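Local coordinates for DUF4627 domain-containing protein (Bacteroides thetaiotaomicron, PDB 3SEE), which is of unknown function but, with its galactose-binding-like fold, probably binds carbohydrate, at residues Tyr112-Asn117 against Leu126-Phe131. Numbering follows the deposited sequence.
Sequences YIKQTN and LNTTFF
I113 and Q115 join F131 and T129 through the backbone, an example of two strands of different sheets meeting at a single antiparallel bridge, here K114 with F130. The amide of F131 gives its hydrogen to the carbonyl of I113 (N to O 3.1 Å), and the backbone N of Q115 reaches T129 O almost straight, at 174°. A water accepts from I113 N and lies within hydrogen-bonding distance of F131 O, to which it probably donates.

Aromatic and aliphatic packing centres on F130. Its edge points toward the face of Y112 in an offset T-shaped pair, the planes at 85° and the centroids 5.6 Å apart. K114 has CG anti to the backbone N (chi1 -169°), which lays the chain over one face of the F130 ring, with CG 4.2 Å from the centroid in a CH-pi contact. On the other side of the strand, I113 CG2 meets the edge of the F131 ring at CD2 (3.6 Å).

Among the polar ends, K114 NZ forms a salt bridge with E118 and reaches N127 O through a second water. With an alanine in place of K114, the face of F130 would probably lose most of its aliphatic cover and E118 its cationic mate.

Strand 108-115, lying between 199-204 and 149-152, thus meets strand 130-133 of the antiparallel sheet, while helix 194-197 packs against Q115 and F131.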
# COMPACT_ATOMS: atom_id res chain seq x y z
N TYR A 112 -1.46 -1.54 1.75
CA TYR A 112 -1.73 -2.97 1.70
C TYR A 112 -0.53 -3.64 1.03
O TYR A 112 0.30 -2.98 0.41
CB TYR A 112 -3.07 -3.30 1.02
CG TYR A 112 -3.22 -2.90 -0.43
CD1 TYR A 112 -2.64 -3.65 -1.44
CD2 TYR A 112 -3.92 -1.76 -0.79
CE1 TYR A 112 -2.77 -3.29 -2.77
CE2 TYR A 112 -4.05 -1.39 -2.12
CZ TYR A 112 -3.48 -2.17 -3.11
OH TYR A 112 -3.58 -1.83 -4.44
N ILE A 113 -0.47 -4.97 1.14
CA ILE A 113 0.62 -5.75 0.54
C ILE A 113 -0.04 -6.95 -0.13
O ILE A 113 -0.65 -7.80 0.52
CB ILE A 113 1.67 -6.19 1.59
CG1 ILE A 113 2.12 -5.02 2.47
CG2 ILE A 113 2.88 -6.82 0.86
CD1 ILE A 113 3.18 -5.39 3.54
N LYS A 114 0.06 -6.99 -1.46
CA LYS A 114 -0.74 -7.88 -2.30
C LYS A 114 0.13 -8.76 -3.18
O LYS A 114 1.19 -8.37 -3.65
CB LYS A 114 -1.71 -7.06 -3.18
CG LYS A 114 -2.77 -7.89 -3.88
CD LYS A 114 -3.76 -7.01 -4.62
CE LYS A 114 -4.90 -7.79 -5.24
NZ LYS A 114 -4.45 -8.69 -6.34
N GLN A 115 -0.38 -9.95 -3.47
CA GLN A 115 0.21 -10.85 -4.45
C GLN A 115 0.24 -10.21 -5.84
O GLN A 115 -0.75 -9.67 -6.31
CB GLN A 115 -0.60 -12.12 -4.47
CG GLN A 115 -0.08 -13.18 -5.44
CD GLN A 115 -0.70 -14.55 -5.22
OE1 GLN A 115 -1.12 -14.85 -4.09
NE2 GLN A 115 -0.72 -15.40 -6.25
N THR A 116 1.39 -10.31 -6.53
CA THR A 116 1.52 -9.67 -7.84
C THR A 116 0.72 -10.38 -8.93
O THR A 116 -0.04 -9.72 -9.65
CB THR A 116 2.99 -9.58 -8.25
OG1 THR A 116 3.71 -8.96 -7.18
CG2 THR A 116 3.17 -8.79 -9.54
N ASN A 117 0.93 -11.69 -9.04
CA ASN A 117 0.36 -12.48 -10.13
C ASN A 117 -0.63 -13.49 -9.57
O ASN A 117 -0.23 -14.50 -9.01
CB ASN A 117 1.47 -13.15 -10.95
CG ASN A 117 2.18 -12.17 -11.85
OD1 ASN A 117 1.53 -11.31 -12.44
ND2 ASN A 117 3.50 -12.28 -11.98
N LEU A 126 -10.50 -13.05 -10.90
CA LEU A 126 -9.15 -13.03 -10.31
C LEU A 126 -9.23 -13.06 -8.78
O LEU A 126 -9.99 -12.31 -8.17
CB LEU A 126 -8.33 -11.78 -10.70
CG LEU A 126 -7.62 -11.71 -12.05
CD1 LEU A 126 -6.95 -10.37 -12.22
CD2 LEU A 126 -6.62 -12.84 -12.11
N ASN A 127 -8.40 -13.89 -8.18
CA ASN A 127 -8.20 -13.82 -6.73
C ASN A 127 -7.58 -12.49 -6.33
O ASN A 127 -6.90 -11.84 -7.13
CB ASN A 127 -7.24 -14.92 -6.27
CG ASN A 127 -7.80 -16.32 -6.39
OD1 ASN A 127 -9.02 -16.55 -6.39
ND2 ASN A 127 -6.88 -17.27 -6.45
N THR A 128 -7.81 -12.12 -5.08
CA THR A 128 -7.18 -10.95 -4.46
C THR A 128 -6.61 -11.42 -3.12
O THR A 128 -7.36 -11.62 -2.16
CB THR A 128 -8.17 -9.79 -4.27
OG1 THR A 128 -9.25 -10.22 -3.43
CG2 THR A 128 -8.74 -9.28 -5.59
N THR A 129 -5.30 -11.62 -3.09
CA THR A 129 -4.61 -12.23 -1.96
C THR A 129 -3.70 -11.22 -1.29
O THR A 129 -2.84 -10.64 -1.95
CB THR A 129 -3.75 -13.42 -2.44
OG1 THR A 129 -4.53 -14.27 -3.30
CG2 THR A 129 -3.21 -14.22 -1.29
N PHE A 130 -3.88 -10.99 0.00
CA PHE A 130 -3.16 -9.95 0.74
C PHE A 130 -2.56 -10.54 2.01
O PHE A 130 -3.21 -11.37 2.65
CB PHE A 130 -4.10 -8.83 1.18
CG PHE A 130 -4.90 -8.18 0.09
CD1 PHE A 130 -6.11 -8.71 -0.35
CD2 PHE A 130 -4.48 -6.98 -0.46
CE1 PHE A 130 -6.88 -8.05 -1.30
CE2 PHE A 130 -5.25 -6.32 -1.40
CZ PHE A 130 -6.42 -6.86 -1.82
N PHE A 131 -1.43 -10.03 2.47
CA PHE A 131 -1.01 -10.33 3.83
C PHE A 131 -1.93 -9.64 4.85
O PHE A 131 -2.42 -8.53 4.61
CB PHE A 131 0.42 -9.90 4.07
CG PHE A 131 1.42 -10.68 3.27
CD1 PHE A 131 1.50 -12.05 3.40
CD2 PHE A 131 2.27 -10.06 2.37
CE1 PHE A 131 2.44 -12.77 2.66
CE2 PHE A 131 3.19 -10.77 1.62
CZ PHE A 131 3.28 -12.13 1.78
O HOH W 1 -2.40 -6.28 2.87
O HOH W 2 -6.41 -9.39 -8.29